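Local coordinates for protein succinate-semialdehyde dehydrogenase (PDB 4OGD) that probably oxidises succinic semialdehyde to succinate, with NADP+ accepting the electrons, at residues V262-K267 against Q359-G363; I356-E360 against V380-Y386; I407-M411 against P425-K430. All coordinates share one frame; numbering follows the deposited sequence.

Contact 1 of 3, residues V262-K267 against Q359-G363; sequences VCTSSK and QEIFG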
ATOM      1  N   VAL A 262       9.817  10.670  20.020  1.00  8.04           N
ATOM      2  CA  VAL A 262       8.636  10.894  19.194  1.00  7.68           C
ATOM      3  C   VAL A 262       9.106  10.890  17.755  1.00  9.70           C
ATOM      4  O   VAL A 262      10.083  11.569  17.423  1.00  7.33           O
ATOM      5  CB  VAL A 262       7.972  12.250  19.529  1.00  8.28           C
ATOM      6  CG1 VAL A 262       6.721  12.478  18.686  1.00  9.21           C
ATOM      7  CG2 VAL A 262       7.603  12.311  21.000  1.00  9.24           C
ATOM      8  N   CYS A 263       8.448  10.106  16.907  1.00 11.29           N
ATOM      9  CA  CYS A 263       8.850  10.047  15.507  1.00  7.27           C
ATOM     10  C   CYS A 263       8.768  11.425  14.844  1.00  8.12           C
ATOM     11  O   CYS A 263       9.562  11.733  13.952  1.00  7.77           O
ATOM     12  CB  CYS A 263       8.000   9.023  14.754  1.00 10.23           C
ATOM     13  SG  CYS A 263       6.236   9.271  14.928  1.00 16.84           S
ATOM     14  N   THR A 264       7.828  12.255  15.305  1.00  6.80           N
ATOM     15  CA  THR A 264       7.674  13.622  14.812  1.00  7.27           C
ATOM     16  C   THR A 264       8.262  14.676  15.766  1.00  6.73           C
ATOM     17  O   THR A 264       7.847  15.844  15.757  1.00  7.24           O
ATOM     18  CB  THR A 264       6.187  13.968  14.537  1.00  7.50           C
ATOM     19  OG1 THR A 264       5.389  13.583  15.665  1.00  8.60           O
ATOM     20  CG2 THR A 264       5.683  13.247  13.291  1.00  8.05           C
ATOM     21  N   SER A 265       9.235  14.281  16.582  1.00  6.82           N
ATOM     22  CA  SER A 265       9.951  15.262  17.403  1.00  6.75           C
ATOM     23  C   SER A 265      10.687  16.232  16.477  1.00  8.14           C
ATOM     24  O   SER A 265      11.028  15.883  15.347  1.00  7.79           O
ATOM     25  CB  SER A 265      10.942  14.570  18.336  1.00  8.25           C
ATOM     26  OG  SER A 265      11.373  15.455  19.373  1.00  7.96           O
ATOM     27  N   SER A 266      10.920  17.455  16.941  1.00  7.57           N
ATOM     28  CA  SER A 266      11.603  18.443  16.108  1.00  7.87           C
ATOM     29  C   SER A 266      13.114  18.260  16.212  1.00  9.41           C
ATOM     30  O   SER A 266      13.787  18.985  16.943  1.00  8.84           O
ATOM     31  CB  SER A 266      11.187  19.850  16.535  1.00  7.18           C
ATOM     32  OG  SER A 266       9.783  20.008  16.362  1.00  9.88           O
ATOM     33  N   LYS A 267      13.645  17.292  15.469  1.00  7.94           N
ATOM     34  CA  LYS A 267      14.995  16.800  15.729  1.00  8.00           C
ATOM     35  C   LYS A 267      16.102  17.623  15.087  1.00  7.91           C
ATOM     36  O   LYS A 267      17.216  17.671  15.606  1.00 10.09           O
ATOM     37  CB  LYS A 267      15.126  15.324  15.334  1.00  7.53           C
ATOM     38  CG  LYS A 267      14.102  14.439  16.012  1.00  6.78           C
ATOM     39  CD  LYS A 267      14.554  12.987  16.056  1.00  7.77           C
ATOM     40  CE  LYS A 267      13.496  12.096  16.739  1.00  7.74           C
ATOM     41  NZ  LYS A 267      12.450  11.603  15.767  1.00  8.76           N
ATOM     42  N   GLN A 359      21.244  10.686  11.302  1.00  9.77           N
ATOM     43  CA  GLN A 359      20.622   9.692  12.188  1.00  9.84           C
ATOM     44  C   GLN A 359      19.553  10.288  13.081  1.00 10.61           C
ATOM     45  O   GLN A 359      19.718  11.389  13.597  1.00 13.67           O
ATOM     46  CB  GLN A 359      21.671   9.045  13.095  1.00 14.00           C
ATOM     47  CG  GLN A 359      22.610   8.093  12.398  1.00 14.92           C
ATOM     48  CD  GLN A 359      23.430   7.267  13.374  1.00 18.28           C
ATOM     49  OE1 GLN A 359      23.040   7.062  14.532  1.00 18.37           O
ATOM     50  NE2 GLN A 359      24.577   6.788  12.911  1.00 19.16           N
ATOM     51  N   GLU A 360      18.469   9.544  13.286  1.00 11.01           N
ATOM     52  CA  GLU A 360      17.443   9.937  14.250  1.00 10.88           C
ATOM     53  C   GLU A 360      17.899   9.617  15.668  1.00  9.77           C
ATOM     54  O   GLU A 360      18.266   8.476  15.962  1.00 10.16           O
ATOM     55  CB  GLU A 360      16.139   9.184  13.957  1.00  9.98           C
ATOM     56  CG  GLU A 360      15.062   9.377  15.014  1.00 10.23           C
ATOM     57  CD  GLU A 360      13.807   8.579  14.718  1.00 12.05           C
ATOM     58  OE1 GLU A 360      13.935   7.442  14.219  1.00 12.81           O
ATOM     59  OE2 GLU A 360      12.697   9.095  14.974  1.00  9.68           O
ATOM     60  N   ILE A 361      17.882  10.623  16.545  1.00  9.88           N
ATOM     61  CA  ILE A 361      18.162  10.418  17.965  1.00 10.02           C
ATOM     62  C   ILE A 361      16.849  10.419  18.747  1.00  9.53           C
ATOM     63  O   ILE A 361      16.164  11.449  18.836  1.00  9.52           O
ATOM     64  CB  ILE A 361      19.087  11.508  18.533  1.00  9.22           C
ATOM     65  CG1 ILE A 361      20.415  11.553  17.774  1.00 11.62           C
ATOM     66  CG2 ILE A 361      19.368  11.234  20.009  1.00  9.98           C
ATOM     67  CD1 ILE A 361      21.361  12.637  18.278  1.00 11.77           C
ATOM     68  N   PHE A 362      16.501   9.264  19.301  1.00  8.59           N
ATOM     69  CA  PHE A 362      15.217   9.083  19.983  1.00  8.32           C
ATOM     70  C   PHE A 362      15.356   9.420  21.467  1.00 10.24           C
ATOM     71  O   PHE A 362      15.153   8.572  22.347  1.00 11.30           O
ATOM     72  CB  PHE A 362      14.725   7.641  19.782  1.00  9.25           C
ATOM     73  CG  PHE A 362      13.266   7.529  19.408  1.00  9.98           C
ATOM     74  CD1 PHE A 362      12.378   6.833  20.218  1.00 10.00           C
ATOM     75  CD2 PHE A 362      12.790   8.100  18.233  1.00  9.68           C
ATOM     76  CE1 PHE A 362      11.023   6.706  19.864  1.00 13.80           C
ATOM     77  CE2 PHE A 362      11.452   7.986  17.869  1.00 11.00           C
ATOM     78  CZ  PHE A 362      10.563   7.291  18.691  1.00 13.06           C
ATOM     79  N   GLY A 363      15.705  10.672  21.732  1.00 10.11           N
ATOM     80  CA  GLY A 363      15.888  11.160  23.089  1.00 10.24           C
ATOM     81  C   GLY A 363      15.958  12.669  23.092  1.00 10.27           C
ATOM     82  O   GLY A 363      15.747  13.306  22.062  1.00  9.51           O
TER

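Contact 2 of 3, residues I356-E360 against V380-Y386; sequences IYYQE and VANDSNY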
ATOM      1  N   ILE A 356      25.918  11.245  12.700  1.00 13.14           N
ATOM      2  CA  ILE A 356      24.743  11.799  13.373  1.00 11.10           C
ATOM      3  C   ILE A 356      24.014  12.871  12.523  1.00 11.79           C
ATOM      4  O   ILE A 356      22.831  13.145  12.735  1.00 12.39           O
ATOM      5  CB  ILE A 356      25.115  12.275  14.813  1.00 10.48           C
ATOM      6  CG1 ILE A 356      25.567  11.074  15.652  1.00 13.87           C
ATOM      7  CG2 ILE A 356      23.954  12.977  15.505  1.00 13.28           C
ATOM      8  CD1 ILE A 356      24.514   9.957  15.763  1.00 12.59           C
ATOM      9  N   TYR A 357      24.698  13.438  11.526  1.00 11.58           N
ATOM     10  CA  TYR A 357      24.059  14.364  10.586  1.00 11.44           C
ATOM     11  C   TYR A 357      22.789  13.758   9.995  1.00 11.25           C
ATOM     12  O   TYR A 357      21.820  14.470   9.731  1.00 10.81           O
ATOM     13  CB  TYR A 357      25.030  14.716   9.447  1.00 11.27           C
ATOM     14  CG  TYR A 357      24.629  15.903   8.583  1.00 12.12           C
ATOM     15  CD1 TYR A 357      23.761  15.750   7.504  1.00 12.59           C
ATOM     16  CD2 TYR A 357      25.148  17.167   8.828  1.00 10.99           C
ATOM     17  CE1 TYR A 357      23.411  16.834   6.702  1.00 12.11           C
ATOM     18  CE2 TYR A 357      24.806  18.252   8.034  1.00 11.27           C
ATOM     19  CZ  TYR A 357      23.935  18.082   6.977  1.00 11.57           C
ATOM     20  OH  TYR A 357      23.613  19.183   6.200  1.00 11.23           O
ATOM     21  N   TYR A 358      22.790  12.438   9.818  1.00 10.47           N
ATOM     22  CA  TYR A 358      21.700  11.746   9.134  1.00  9.81           C
ATOM     23  C   TYR A 358      20.945  10.739  10.004  1.00 10.68           C
ATOM     24  O   TYR A 358      20.094  10.013   9.493  1.00 11.69           O
ATOM     25  CB  TYR A 358      22.231  11.020   7.888  1.00 10.38           C
ATOM     26  CG  TYR A 358      22.762  11.946   6.818  1.00  9.38           C
ATOM     27  CD1 TYR A 358      21.896  12.692   6.029  1.00 10.42           C
ATOM     28  CD2 TYR A 358      24.129  12.069   6.592  1.00 11.82           C
ATOM     29  CE1 TYR A 358      22.380  13.543   5.048  1.00 10.63           C
ATOM     30  CE2 TYR A 358      24.619  12.915   5.617  1.00 11.01           C
ATOM     31  CZ  TYR A 358      23.741  13.641   4.844  1.00 10.37           C
ATOM     32  OH  TYR A 358      24.225  14.487   3.875  1.00 13.54           O
ATOM     33  N   GLN A 359      21.244  10.686  11.302  1.00  9.77           N
ATOM     34  CA  GLN A 359      20.622   9.692  12.188  1.00  9.84           C
ATOM     35  C   GLN A 359      19.553  10.288  13.081  1.00 10.61           C
ATOM     36  O   GLN A 359      19.718  11.389  13.597  1.00 13.67           O
ATOM     37  CB  GLN A 359      21.671   9.045  13.095  1.00 14.00           C
ATOM     38  CG  GLN A 359      22.610   8.093  12.398  1.00 14.92           C
ATOM     39  CD  GLN A 359      23.430   7.267  13.374  1.00 18.28           C
ATOM     40  OE1 GLN A 359      23.040   7.062  14.532  1.00 18.37           O
ATOM     41  NE2 GLN A 359      24.577   6.788  12.911  1.00 19.16           N
ATOM     42  N   GLU A 360      18.469   9.544  13.286  1.00 11.01           N
ATOM     43  CA  GLU A 360      17.443   9.937  14.250  1.00 10.88           C
ATOM     44  C   GLU A 360      17.899   9.617  15.668  1.00  9.77           C
ATOM     45  O   GLU A 360      18.266   8.476  15.962  1.00 10.16           O
ATOM     46  CB  GLU A 360      16.139   9.184  13.957  1.00  9.98           C
ATOM     47  CG  GLU A 360      15.062   9.377  15.014  1.00 10.23           C
ATOM     48  CD  GLU A 360      13.807   8.579  14.718  1.00 12.05           C
ATOM     49  OE1 GLU A 360      13.935   7.442  14.219  1.00 12.81           O
ATOM     50  OE2 GLU A 360      12.697   9.095  14.974  1.00  9.68           O
ATOM     51  N   VAL A 380      18.900  21.331   2.949  1.00  9.88           N
ATOM     52  CA  VAL A 380      19.275  20.561   4.134  1.00  7.78           C
ATOM     53  C   VAL A 380      18.072  19.783   4.682  1.00  9.48           C
ATOM     54  O   VAL A 380      18.183  18.603   4.997  1.00  7.89           O
ATOM     55  CB  VAL A 380      19.909  21.453   5.225  1.00  8.74           C
ATOM     56  CG1 VAL A 380      20.147  20.661   6.495  1.00  9.46           C
ATOM     57  CG2 VAL A 380      21.222  22.023   4.722  1.00  9.16           C
ATOM     58  N   ALA A 381      16.918  20.435   4.753  1.00  9.81           N
ATOM     59  CA  ALA A 381      15.704  19.757   5.200  1.00  8.74           C
ATOM     60  C   ALA A 381      15.435  18.483   4.396  1.00  8.26           C
ATOM     61  O   ALA A 381      15.049  17.450   4.962  1.00  8.74           O
ATOM     62  CB  ALA A 381      14.504  20.708   5.129  1.00  8.59           C
ATOM     63  N   ASN A 382      15.670  18.552   3.084  1.00  7.72           N
ATOM     64  CA  ASN A 382      15.357  17.434   2.195  1.00  8.35           C
ATOM     65  C   ASN A 382      16.497  16.444   2.039  1.00 10.03           C
ATOM     66  O   ASN A 382      16.299  15.361   1.480  1.00  8.29           O
ATOM     67  CB  ASN A 382      14.911  17.942   0.822  1.00  9.48           C
ATOM     68  CG  ASN A 382      13.569  18.627   0.873  1.00  7.42           C
ATOM     69  OD1 ASN A 382      12.808  18.423   1.815  1.00  9.36           O
ATOM     70  ND2 ASN A 382      13.261  19.436  -0.142  1.00  8.67           N
ATOM     71  N   ASP A 383      17.686  16.817   2.514  1.00  9.29           N
ATOM     72  CA  ASP A 383      18.820  15.902   2.494  1.00  9.20           C
ATOM     73  C   ASP A 383      18.698  14.975   3.693  1.00  9.61           C
ATOM     74  O   ASP A 383      19.417  15.110   4.684  1.00  9.66           O
ATOM     75  CB  ASP A 383      20.149  16.664   2.512  1.00  8.71           C
ATOM     76  CG  ASP A 383      21.355  15.749   2.392  1.00 10.25           C
ATOM     77  OD1 ASP A 383      21.222  14.653   1.801  1.00 11.16           O
ATOM     78  OD2 ASP A 383      22.446  16.134   2.882  1.00 12.47           O
ATOM     79  N   SER A 384      17.766  14.035   3.594  1.00 10.34           N
ATOM     80  CA  SER A 384      17.416  13.183   4.724  1.00  7.83           C
ATOM     81  C   SER A 384      16.871  11.865   4.206  1.00  7.01           C
ATOM     82  O   SER A 384      16.205  11.831   3.170  1.00  8.93           O
ATOM     83  CB  SER A 384      16.344  13.874   5.566  1.00  8.06           C
ATOM     84  OG  SER A 384      15.992  13.087   6.694  1.00  8.42           O
ATOM     85  N   ASN A 385      17.174  10.782   4.916  1.00  8.10           N
ATOM     86  CA  ASN A 385      16.570   9.489   4.636  1.00  9.63           C
ATOM     87  C   ASN A 385      15.168   9.396   5.208  1.00  7.52           C
ATOM     88  O   ASN A 385      14.460   8.431   4.957  1.00  7.97           O
ATOM     89  CB  ASN A 385      17.418   8.367   5.222  1.00 12.12           C
ATOM     90  CG  ASN A 385      18.742   8.227   4.518  1.00 14.21           C
ATOM     91  OD1 ASN A 385      18.809   8.346   3.297  1.00 16.12           O
ATOM     92  ND2 ASN A 385      19.803   7.988   5.280  1.00 17.48           N
ATOM     93  N   TYR A 386      14.776  10.415   5.963  1.00  9.12           N
ATOM     94  CA  TYR A 386      13.454  10.463   6.576  1.00  7.69           C
ATOM     95  C   TYR A 386      12.605  11.538   5.932  1.00  7.85           C
ATOM     96  O   TYR A 386      13.108  12.422   5.241  1.00  8.36           O
ATOM     97  CB  TYR A 386      13.595  10.770   8.065  1.00  9.03           C
ATOM     98  CG  TYR A 386      14.481   9.796   8.792  1.00  9.70           C
ATOM     99  CD1 TYR A 386      15.834  10.049   8.959  1.00 10.42           C
ATOM    100  CD2 TYR A 386      13.960   8.614   9.302  1.00 17.24           C
ATOM    101  CE1 TYR A 386      16.651   9.152   9.625  1.00 14.18           C
ATOM    102  CE2 TYR A 386      14.765   7.710   9.966  1.00 19.21           C
ATOM    103  CZ  TYR A 386      16.107   7.991  10.129  1.00 18.34           C
ATOM    104  OH  TYR A 386      16.911   7.095  10.792  1.00 24.32           O
TER
HETATM  105  O   HOH W   1      19.936  15.441   7.661  1.00  9.67           O
HETATM  106  O   HOH W   2      22.511  18.631   3.826  1.00 13.21           O
HETATM  107  O   HOH W   3      18.827  11.105   7.339  1.00 12.23           O
HETATM  108  O   HOH W   4      19.696   7.592   8.144  1.00 18.51           O

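Contact 3 of 3, residues I407-M411 against P425-K430; sequences IETGM and PFGGIK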
ATOM      1  N   ILE A 407       9.146  21.043   0.989  1.00  7.67           N
ATOM      2  CA  ILE A 407       9.783  20.028   1.829  1.00  7.56           C
ATOM      3  C   ILE A 407       9.297  18.633   1.452  1.00  9.56           C
ATOM      4  O   ILE A 407       8.086  18.399   1.314  1.00  8.83           O
ATOM      5  CB  ILE A 407       9.523  20.260   3.337  1.00  7.28           C
ATOM      6  CG1 ILE A 407       9.839  21.709   3.725  1.00  9.42           C
ATOM      7  CG2 ILE A 407      10.373  19.310   4.173  1.00  8.09           C
ATOM      8  CD1 ILE A 407      11.251  22.153   3.331  1.00 10.22           C
ATOM      9  N   GLU A 408      10.245  17.716   1.275  1.00  8.28           N
ATOM     10  CA  GLU A 408       9.949  16.319   0.979  1.00  7.35           C
ATOM     11  C   GLU A 408       9.636  15.597   2.286  1.00  9.19           C
ATOM     12  O   GLU A 408      10.527  15.038   2.943  1.00 13.08           O
ATOM     13  CB  GLU A 408      11.142  15.670   0.268  1.00  7.46           C
ATOM     14  CG  GLU A 408      11.381  16.248  -1.115  1.00  8.10           C
ATOM     15  CD  GLU A 408      12.565  15.625  -1.825  1.00  9.33           C
ATOM     16  OE1 GLU A 408      13.466  15.089  -1.147  1.00 10.01           O
ATOM     17  OE2 GLU A 408      12.596  15.685  -3.073  1.00 11.01           O
ATOM     18  N   THR A 409       8.364  15.632   2.668  1.00  6.07           N
ATOM     19  CA  THR A 409       7.920  15.079   3.937  1.00  5.33           C
ATOM     20  C   THR A 409       6.408  14.915   3.911  1.00  7.00           C
ATOM     21  O   THR A 409       5.725  15.538   3.094  1.00  7.09           O
ATOM     22  CB  THR A 409       8.314  16.004   5.111  1.00  7.84           C
ATOM     23  OG1 THR A 409       8.112  15.313   6.343  1.00  8.06           O
ATOM     24  CG2 THR A 409       7.475  17.278   5.108  1.00  7.20           C
ATOM     25  N   GLY A 410       5.876  14.097   4.816  1.00  6.49           N
ATOM     26  CA  GLY A 410       4.449  13.816   4.821  1.00  7.49           C
ATOM     27  C   GLY A 410       3.590  14.838   5.547  1.00  6.94           C
ATOM     28  O   GLY A 410       2.377  14.916   5.317  1.00  6.83           O
ATOM     29  N   MET A 411       4.204  15.618   6.436  1.00  6.47           N
ATOM     30  CA  MET A 411       3.465  16.580   7.249  1.00  6.62           C
ATOM     31  C   MET A 411       4.277  17.841   7.517  1.00  6.12           C
ATOM     32  O   MET A 411       5.470  17.774   7.797  1.00  7.99           O
ATOM     33  CB  MET A 411       3.071  15.956   8.594  1.00  6.26           C
ATOM     34  CG  MET A 411       2.161  14.751   8.465  1.00  5.90           C
ATOM     35  SD  MET A 411       1.844  13.902  10.017  1.00  7.58           S
ATOM     36  CE  MET A 411       3.444  13.173  10.349  1.00  7.91           C
ATOM     37  N   PRO A 425      -4.593  13.423   8.360  1.00  7.68           N
ATOM     38  CA  PRO A 425      -3.818  12.240   7.963  1.00  7.48           C
ATOM     39  C   PRO A 425      -2.395  12.299   8.492  1.00  9.11           C
ATOM     40  O   PRO A 425      -1.780  13.380   8.534  1.00  8.52           O
ATOM     41  CB  PRO A 425      -3.830  12.299   6.436  1.00  8.29           C
ATOM     42  CG  PRO A 425      -4.049  13.751   6.103  1.00  7.67           C
ATOM     43  CD  PRO A 425      -4.901  14.307   7.220  1.00  6.95           C
ATOM     44  N   PHE A 426      -1.886  11.141   8.898  1.00  6.57           N
ATOM     45  CA  PHE A 426      -0.572  11.048   9.523  1.00  7.56           C
ATOM     46  C   PHE A 426       0.259   9.996   8.809  1.00  7.37           C
ATOM     47  O   PHE A 426      -0.128   8.833   8.755  1.00  7.30           O
ATOM     48  CB  PHE A 426      -0.736  10.679  11.000  1.00  6.84           C
ATOM     49  CG  PHE A 426       0.524  10.818  11.827  1.00  9.08           C
ATOM     50  CD1 PHE A 426       1.598   9.951  11.652  1.00  9.30           C
ATOM     51  CD2 PHE A 426       0.606  11.782  12.823  1.00  9.41           C
ATOM     52  CE1 PHE A 426       2.746  10.067  12.424  1.00  8.42           C
ATOM     53  CE2 PHE A 426       1.746  11.905  13.605  1.00 11.19           C
ATOM     54  CZ  PHE A 426       2.817  11.046  13.406  1.00  9.70           C
ATOM     55  N   GLY A 427       1.404  10.402   8.268  1.00  6.06           N
ATOM     56  CA  GLY A 427       2.321   9.451   7.659  1.00  7.63           C
ATOM     57  C   GLY A 427       3.463  10.149   6.962  1.00  6.13           C
ATOM     58  O   GLY A 427       3.501  11.378   6.901  1.00  8.31           O
ATOM     59  N   GLY A 428       4.397   9.360   6.437  1.00  7.06           N
ATOM     60  CA  GLY A 428       5.598   9.927   5.853  1.00  6.42           C
ATOM     61  C   GLY A 428       5.953   9.377   4.481  1.00  7.86           C
ATOM     62  O   GLY A 428       5.136   8.736   3.798  1.00  8.85           O
ATOM     63  N   ILE A 429       7.189   9.662   4.071  1.00  6.01           N
ATOM     64  CA  ILE A 429       7.770   9.121   2.848  1.00  5.89           C
ATOM     65  C   ILE A 429       9.195   8.685   3.181  1.00  6.43           C
ATOM     66  O   ILE A 429       9.619   8.775   4.338  1.00  7.10           O
ATOM     67  CB  ILE A 429       7.796  10.169   1.712  1.00  8.24           C
ATOM     68  CG1 ILE A 429       8.612  11.387   2.142  1.00  7.93           C
ATOM     69  CG2 ILE A 429       6.370  10.572   1.333  1.00  9.27           C
ATOM     70  CD1 ILE A 429       8.809  12.444   1.034  1.00 10.55           C
ATOM     71  N   LYS A 430       9.929   8.213   2.174  1.00  5.94           N
ATOM     72  CA  LYS A 430      11.303   7.730   2.368  1.00  6.25           C
ATOM     73  C   LYS A 430      11.355   6.672   3.478  1.00  7.12           C
ATOM     74  O   LYS A 430      10.480   5.794   3.529  1.00  8.12           O
ATOM     75  CB  LYS A 430      12.282   8.898   2.602  1.00  7.12           C
ATOM     76  CG  LYS A 430      12.285   9.908   1.441  1.00  7.76           C
ATOM     77  CD  LYS A 430      13.291  11.048   1.662  1.00  8.64           C
ATOM     78  CE  LYS A 430      13.160  12.137   0.586  1.00  9.50           C
ATOM     79  NZ  LYS A 430      14.131  13.273   0.831  1.00  9.84           N
TER
HETATM   80  O   HOH W   5      13.026  14.329   3.292  1.00 10.31           O
HETATM   81  O   HOH W   6       0.173  12.975   6.221  1.00 11.94           O

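Contact 1 of 3, residues V262-K267 against Q359-G363
The type I turn running from Val262 to Ser265 faces the irregular segment 359-363, and the CA atoms of Val262 and Phe362 come to 6.9 Å. Lys267 spans the gap: its chain turns at the last torsion (chi4 87°), carrying NZ to Glu360 OE2 at 2.6 Å in a salt bridge. Glu360 offers the anti lone pair of OE2, on the side away from its other oxygen. Lys267 NZ also returns to its own loop, donating to Val262 O over 2.9 Å from 22° off that carbonyl's plane. Ser265 N, closing the turn, reaches the same oxygen from the opposite face. Gly232 completes the network, its O accepting from Lys267 NZ and its N donating to Glu360 OE2. Beside these polar groups the Phe362 ring has Val262 N over one face, 3.7 Å from CZ and offset toward the rim. Cys263 N, buried without a hydrogen-bond partner, lies obliquely 3.8 Å from Phe362 CE2. The cysteine-bearing loop and the Glu-Ile-Phe-Gly sequence both resemble signature sequences of the aldehyde dehydrogenase family. Here the first loop links helix 244-256 to strand 268-272, while 359-363 leads into strand 365-371, its parallel neighbour in the sheet.

Contact 2 of 3, residues I356-E360 against V380-Y386
Asp383 OD2 is gripped twice: Tyr358 OH donates to it over 2.6 Å, and a water that also bonds Tyr357 OH donates at 2.7 Å. The phenol meets the carboxylate on its syn side, 26° out of plane, with the ring turned 76° against the acid group. Asp383 extends CG anti to the backbone N (chi1 -176°), which sends the carboxylate across to the tyrosine, while the backbone O of Asp383 sits at the ring edge, 3.4 Å from Tyr358 CE1. Tyr357 CD1 lies 3.3 Å above the centre of the Tyr358 ring, and Tyr357 OH rests 3.8 Å from Val380 CG1. Waters bridge the two segments: one donates to both Tyr357 O and Asp383 O, and two others donate to Tyr358 O, one accepting from the backbone N of Asn385 and the other from its side-chain ND2. Farther along, Tyr386 presents its ring edge, CE1 standing 3.6 Å from Tyr358 O, and its OH comes 3.9 Å from Glu360 CB. The loop before strand 365-371 is thus held against the exit of helix 374-382, where an inverse gamma turn centred on Asp383 runs into an ST turn, Ser384 OG accepting from Tyr386 N at 3.0 Å.

Contact 3 of 3, residues I407-M411 against P425-K430
A Met-aromatic contact marks one end of this buried meeting of loops at the dimer interface: Met411 lays its thioether over a face of Phe426. The bend at its last torsion (chi3 -70°) sets CE 3.6 Å from the centroid of the Phe426 ring, 6° off the normal, in a CH-pi contact. Met411 SD follows at 4.0 Å from the same centroid, nearer the CD2 rim. Arg140 adds a cation-pi contact to this ring. In the middle the backbones close up without side chains, and Gly410 CA approaches Gly427 O to 3.3 Å as a CA-H...O contact. Ile429 then presses CD1 onto the peptide after Glu408, 3.5 Å from Glu408 C. At the far end the extended Lys430 crosses Glu408 at about a right angle, and in a salt bridge its NZ donates to Glu408 OE1 over 2.8 Å, from the anti side and 25° out of the carboxylate plane. A water accepting from Lys430 NZ lies at Glu408 O. The other carboxylate oxygen, Glu408 OE2, bonds Tyr36 and Lys37 of the second subunit. Met411 also pairs in parallel with a strand of that subunit, so the sheet crosses the interface, as is characteristic of aldehyde dehydrogenase dimers.

Contact 1 opens first along the chain; the first segment of contact 2 overlaps the second of contact 1 at Gln359 and Glu360, and contact 3 follows after contact 2 has closed. Their centres lie about 11 Å (1 and 2), 14 Å (2 and 3) and 15 Å (1 and 3) apart. Contacts 1 and 2 share the loop entering strand 365-371 of the mixed sheet, and contact 3 leads into its strand 411-414. The small antiparallel sheet of 386-387 and 429-430 joins contacts 2 and 3, as does a probable hydrogen bond of 2.7 Å from Glu408 N to Asn382 OD1. Thr264 CG2 packs 3.6 Å from Phe426 CZ, connecting the cysteine-bearing loop to the subunit interface.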